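Local coordinates for protein thioesterase (Streptomyces sp. WAC02707, PDB 6VAP) that probably removes aberrant acyl groups from the carrier proteins of the borrelidin polyketide synthase by thioester hydrolysis, acting as a type II thioesterase, at residues 124-129 against 213-218; 34-39 against 60-65. All blocks are in the same frame, centred on the assembly; numbering follows the deposited sequence.

Interaction 1. Residues 124-129 against 213-218; sequences SARPAP and RAWSEH
The indole of W215 lies against the extended backbone from R126 to P129, and both its edge and one face are engaged. At the edge, W215 NE1 donates to R126 O at 2.8 Å with a nearly straight N-H (164°); the oxygen sits in the indole plane, while the donor stands above the carbonyl plane. Over a single face, A128 CA rests 3.6 Å from the centroid of the five-membered ring and P129 CD 3.4 Å from that of the six-membered ring, two CH-pi contacts side by side. With CG anti to its own carbonyl carbon (chi1 -82°), W215 swings away from the 3-10 turn 214-217 and reaches the other segment. P129 CD also touches the face of H218, 3.9 Å from the ring centroid, while A128 CB packs on A214 CB at 3.5 Å. H218 itself is held through NE2 by S130 OG. The solvent side is formed by R213 and E217, both exposed; S216 OG donates to R213 O, and S216 also meets F223 of strand 223-228. The segments begin at the ends of strand 120-124 and helix 209-213 of the alpha/beta-hydrolase fold. The N-H bond in the ring plane and the C-H groups over one face together fix the ring's orientation, and the buried NE1 has its acceptor.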
loop_
_atom_site.group_PDB
_atom_site.type_symbol
_atom_site.label_atom_id
_atom_site.label_comp_id
_atom_site.label_asym_id
_atom_site.label_seq_id
_atom_site.Cartn_x
_atom_site.Cartn_y
_atom_site.Cartn_z
ATOM N N SER A 124 1.158 -6.122 2.712
ATOM C CA SER A 124 0.079 -6.946 3.220
ATOM C C SER A 124 -0.666 -7.536 2.041
ATOM O O SER A 124 -1.026 -6.798 1.126
ATOM C CB SER A 124 -0.879 -6.079 4.066
ATOM O OG SER A 124 -2.143 -6.676 4.164
ATOM N N ALA A 125 -0.939 -8.835 2.102
ATOM C CA ALA A 125 -1.828 -9.551 1.209
ATOM C C ALA A 125 -1.456 -9.318 -0.248
ATOM O O ALA A 125 -2.247 -8.850 -1.050
ATOM C CB ALA A 125 -3.281 -9.163 1.490
ATOM N N ARG A 126 -0.239 -9.642 -0.593
ATOM C CA ARG A 126 0.196 -9.450 -1.979
ATOM C C ARG A 126 1.401 -10.331 -2.300
ATOM O O ARG A 126 2.319 -10.438 -1.473
ATOM C CB ARG A 126 0.548 -8.000 -2.224
ATOM C CG ARG A 126 0.832 -7.646 -3.638
ATOM C CD ARG A 126 -0.388 -7.625 -4.512
ATOM N NE ARG A 126 -0.165 -6.894 -5.757
ATOM C CZ ARG A 126 -0.869 -7.039 -6.868
ATOM N NH1 ARG A 126 -1.911 -7.834 -6.880
ATOM N NH2 ARG A 126 -0.505 -6.370 -7.957
ATOM N N PRO A 127 1.399 -11.050 -3.426
ATOM C CA PRO A 127 2.588 -11.825 -3.787
ATOM C C PRO A 127 3.771 -10.885 -3.963
ATOM O O PRO A 127 3.627 -9.707 -4.301
ATOM C CB PRO A 127 2.188 -12.505 -5.104
ATOM C CG PRO A 127 0.741 -12.441 -5.153
ATOM C CD PRO A 127 0.366 -11.140 -4.474
ATOM N N ALA A 128 4.965 -11.416 -3.758
ATOM C CA ALA A 128 6.187 -10.696 -4.122
ATOM C C ALA A 128 6.128 -10.153 -5.550
ATOM O O ALA A 128 5.525 -10.769 -6.423
ATOM C CB ALA A 128 7.382 -11.623 -3.944
ATOM N N PRO A 129 6.756 -9.018 -5.817
ATOM C CA PRO A 129 6.745 -8.504 -7.197
ATOM C C PRO A 129 7.276 -9.500 -8.208
ATOM O O PRO A 129 6.758 -9.565 -9.333
ATOM C CB PRO A 129 7.646 -7.264 -7.122
ATOM C CG PRO A 129 7.543 -6.817 -5.690
ATOM C CD PRO A 129 7.362 -8.070 -4.866
ATOM N N ARG A 213 6.370 -15.285 1.142
ATOM C CA ARG A 213 7.748 -15.437 1.591
ATOM C C ARG A 213 8.717 -14.893 0.545
ATOM O O ARG A 213 9.822 -14.479 0.888
ATOM C CB ARG A 213 8.013 -16.929 1.925
ATOM C CG ARG A 213 9.443 -17.258 2.318
ATOM C CD ARG A 213 9.747 -16.794 3.725
ATOM N NE ARG A 213 8.874 -17.419 4.718
ATOM C CZ ARG A 213 9.023 -17.287 6.034
ATOM N NH1 ARG A 213 10.015 -16.554 6.525
ATOM N NH2 ARG A 213 8.176 -17.891 6.862
ATOM N N ALA A 214 8.339 -14.908 -0.735
ATOM C CA ALA A 214 9.259 -14.477 -1.773
ATOM C C ALA A 214 9.592 -13.000 -1.633
ATOM O O ALA A 214 10.579 -12.551 -2.215
ATOM C CB ALA A 214 8.672 -14.763 -3.144
ATOM N N TRP A 215 8.838 -12.236 -0.835
ATOM C CA TRP A 215 9.243 -10.858 -0.591
ATOM C C TRP A 215 10.644 -10.795 -0.013
ATOM O O TRP A 215 11.330 -9.792 -0.193
ATOM C CB TRP A 215 8.262 -10.170 0.335
ATOM C CG TRP A 215 7.029 -9.629 -0.324
ATOM C CD1 TRP A 215 5.766 -10.244 -0.351
ATOM C CD2 TRP A 215 6.859 -8.374 -0.981
ATOM N NE1 TRP A 215 4.848 -9.435 -0.980
ATOM C CE2 TRP A 215 5.493 -8.300 -1.401
ATOM C CE3 TRP A 215 7.726 -7.340 -1.328
ATOM C CZ2 TRP A 215 4.993 -7.201 -2.112
ATOM C CZ3 TRP A 215 7.229 -6.264 -1.996
ATOM C CH2 TRP A 215 5.881 -6.190 -2.393
ATOM N N SER A 216 11.085 -11.843 0.673
ATOM C CA SER A 216 12.435 -11.868 1.220
ATOM C C SER A 216 13.506 -11.728 0.144
ATOM O O SER A 216 14.645 -11.361 0.459
ATOM C CB SER A 216 12.655 -13.190 1.979
ATOM O OG SER A 216 12.740 -14.300 1.096
ATOM N N GLU A 217 13.180 -12.049 -1.104
ATOM C CA GLU A 217 14.151 -12.022 -2.184
ATOM C C GLU A 217 14.340 -10.634 -2.768
ATOM O O GLU A 217 15.134 -10.483 -3.704
ATOM C CB GLU A 217 13.726 -12.999 -3.283
ATOM C CG GLU A 217 13.787 -14.472 -2.865
ATOM C CD GLU A 217 12.949 -15.369 -3.758
ATOM O OE1 GLU A 217 12.755 -15.018 -4.937
ATOM O OE2 GLU A 217 12.474 -16.424 -3.283
ATOM N N HIS A 218 13.639 -9.632 -2.240
ATOM C CA HIS A 218 13.672 -8.285 -2.787
ATOM C C HIS A 218 14.355 -7.269 -1.885
ATOM O O HIS A 218 14.368 -6.073 -2.205
ATOM C CB HIS A 218 12.258 -7.821 -3.088
ATOM C CG HIS A 218 11.606 -8.568 -4.211
ATOM N ND1 HIS A 218 11.674 -8.144 -5.517
ATOM C CD2 HIS A 218 10.913 -9.731 -4.242
ATOM C CE1 HIS A 218 11.015 -8.979 -6.294
ATOM N NE2 HIS A 218 10.564 -9.969 -5.550
#

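Interaction 2. Residues 34-39 against 60-65; sequences GGSATF and GRQDRR
R61 reaches across to G35, its NH1 donating to G35 O at 2.9 Å with an N-H...O angle of 152°. The oxygen lies near the guanidinium plane, at its edge. CG sits between the backbone N and the carbonyl carbon (chi1 67°), and further bends at chi2 and chi3 carry the chain past S36, whose OG lies 3.7 Å from R61 CG. The same NH1 forms a salt bridge with D177 OD2 of helix 167-182 and so serves two acceptors, while R61 NH2 donates to P59 O. D177 OD2 also accepts from G34 N, so one oxygen ties both segments to helix 167-182. Segments 34-39 and 60-65 follow the neighbouring parallel strands 26-30 and 52-56 of the alpha/beta-hydrolase sheet; in this fold the loop after the former strand commonly contributes to the oxyanion hole. Next along, Q62 runs extended beyond CG, and the side chains of Q62 and T38 approach from opposite directions. Q62 NE2 donates to T38 OG1 at 3.1 Å and 164°, with the hydroxyl oxygen in the amide plane, while S36 CB packs 3.4 Å from the same Q62 NE2. The other end of the amide is held as well, OE1 accepting from Q57 NE2, which settles its rotation. Further on, R64 N returns to R61 O at 2.8 Å, closing a bend at R61 and Q62.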
loop_
_atom_site.group_PDB
_atom_site.type_symbol
_atom_site.label_atom_id
_atom_site.label_comp_id
_atom_site.label_asym_id
_atom_site.label_seq_id
_atom_site.Cartn_x
_atom_site.Cartn_y
_atom_site.Cartn_z
ATOM N N GLY A 34 -9.587 -0.186 -5.430
ATOM C CA GLY A 34 -10.877 0.259 -4.971
ATOM C C GLY A 34 -10.864 0.964 -3.641
ATOM O O GLY A 34 -11.931 1.371 -3.176
ATOM N N GLY A 35 -9.691 1.132 -3.014
ATOM C CA GLY A 35 -9.638 1.777 -1.726
ATOM C C GLY A 35 -9.331 3.255 -1.839
ATOM O O GLY A 35 -8.867 3.733 -2.856
ATOM N N SER A 36 -9.645 3.983 -0.780
ATOM C CA SER A 36 -9.402 5.414 -0.692
ATOM C C SER A 36 -8.516 5.692 0.511
ATOM O O SER A 36 -8.303 4.813 1.359
ATOM C CB SER A 36 -10.712 6.206 -0.572
ATOM O OG SER A 36 -11.604 5.873 -1.628
ATOM N N ALA A 37 -8.011 6.935 0.568
ATOM C CA ALA A 37 -7.180 7.339 1.694
ATOM C C ALA A 37 -7.911 7.212 3.021
ATOM O O ALA A 37 -7.271 6.948 4.051
ATOM C CB ALA A 37 -6.693 8.766 1.511
ATOM N N THR A 38 -9.237 7.412 3.024
ATOM C CA THR A 38 -9.995 7.324 4.266
ATOM C C THR A 38 -9.885 5.943 4.904
ATOM O O THR A 38 -10.147 5.796 6.104
ATOM C CB THR A 38 -11.471 7.663 4.009
ATOM O OG1 THR A 38 -11.944 6.949 2.856
ATOM C CG2 THR A 38 -11.643 9.134 3.772
ATOM N N PHE A 39 -9.550 4.919 4.116
ATOM C CA PHE A 39 -9.369 3.577 4.663
ATOM C C PHE A 39 -8.362 3.569 5.812
ATOM O O PHE A 39 -8.481 2.774 6.754
ATOM C CB PHE A 39 -8.903 2.641 3.550
ATOM C CG PHE A 39 -8.557 1.268 4.018
ATOM C CD1 PHE A 39 -9.554 0.332 4.278
ATOM C CD2 PHE A 39 -7.241 0.883 4.162
ATOM C CE1 PHE A 39 -9.225 -0.941 4.693
ATOM C CE2 PHE A 39 -6.925 -0.383 4.569
ATOM C CZ PHE A 39 -7.902 -1.293 4.853
ATOM N N GLY A 60 -9.496 9.537 -9.151
ATOM C CA GLY A 60 -10.686 8.860 -9.598
ATOM C C GLY A 60 -11.669 8.473 -8.520
ATOM O O GLY A 60 -12.696 7.868 -8.839
ATOM N N ARG A 61 -11.410 8.801 -7.264
ATOM C CA ARG A 61 -12.294 8.415 -6.177
ATOM C C ARG A 61 -12.578 9.606 -5.275
ATOM O O ARG A 61 -11.731 10.485 -5.092
ATOM C CB ARG A 61 -11.688 7.274 -5.352
ATOM C CG ARG A 61 -10.434 7.673 -4.581
ATOM C CD ARG A 61 -9.406 6.553 -4.635
ATOM N NE ARG A 61 -8.992 6.292 -6.008
ATOM C CZ ARG A 61 -8.751 5.088 -6.500
ATOM N NH1 ARG A 61 -8.839 4.029 -5.716
ATOM N NH2 ARG A 61 -8.377 4.964 -7.771
ATOM N N GLN A 62 -13.789 9.614 -4.711
ATOM C CA GLN A 62 -14.203 10.638 -3.759
ATOM C C GLN A 62 -13.975 12.026 -4.338
ATOM O O GLN A 62 -14.566 12.372 -5.359
ATOM C CB GLN A 62 -13.473 10.455 -2.430
ATOM C CG GLN A 62 -13.682 9.057 -1.812
ATOM C CD GLN A 62 -12.902 8.877 -0.517
ATOM O OE1 GLN A 62 -11.882 9.515 -0.303
ATOM N NE2 GLN A 62 -13.390 7.999 0.354
ATOM N N ASP A 63 -13.165 12.850 -3.679
ATOM C CA ASP A 63 -12.975 14.222 -4.129
ATOM C C ASP A 63 -12.196 14.272 -5.432
ATOM O O ASP A 63 -12.218 15.310 -6.098
ATOM C CB ASP A 63 -12.244 15.037 -3.062
ATOM C CG ASP A 63 -10.868 14.474 -2.754
ATOM O OD1 ASP A 63 -10.793 13.381 -2.164
ATOM O OD2 ASP A 63 -9.878 15.128 -3.106
ATOM N N ARG A 64 -11.497 13.189 -5.805
ATOM C CA ARG A 64 -10.786 13.108 -7.079
ATOM C C ARG A 64 -11.576 12.363 -8.164
ATOM O O ARG A 64 -10.990 11.919 -9.157
ATOM C CB ARG A 64 -9.429 12.431 -6.867
ATOM C CG ARG A 64 -8.590 13.038 -5.765
ATOM C CD ARG A 64 -7.190 12.535 -5.818
ATOM N NE ARG A 64 -6.444 13.129 -6.921
ATOM C CZ ARG A 64 -5.156 12.928 -7.186
ATOM N NH1 ARG A 64 -4.444 12.072 -6.473
ATOM N NH2 ARG A 64 -4.601 13.539 -8.233
ATOM N N ARG A 65 -12.889 12.196 -7.989
ATOM C CA ARG A 65 -13.656 11.389 -8.935
ATOM C C ARG A 65 -13.591 11.966 -10.342
ATOM O O ARG A 65 -13.615 11.219 -11.323
ATOM C CB ARG A 65 -15.108 11.270 -8.470
ATOM C CG ARG A 65 -15.681 9.879 -8.635
ATOM C CD ARG A 65 -17.086 9.781 -8.048
ATOM N NE ARG A 65 -17.124 8.924 -6.861
ATOM C CZ ARG A 65 -17.366 9.352 -5.623
ATOM N NH1 ARG A 65 -17.601 10.638 -5.383
ATOM N NH2 ARG A 65 -17.375 8.486 -4.617
#

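How the interactions relate
Interactions 1 and 2 lie on opposite sides of the chain's centre, their own centres 26 Å apart, although their nearest atoms come within about 8 Å without touching. Both join loops of one alpha/beta-hydrolase domain, and helix 167-182 relates them: R126 NH2 bonds to A181 O, whereas R61 meets D177 on the same helix. The probable catalytic site, with S98 on a GxSxG nucleophile elbow and H232 as its likely histidine, lies beside interaction 1. There S124 shares backbone hydrogen bonds with G96 and S98, A125 touches H232, and R126 bonds to T102 of helix 99-113, which starts right after S98.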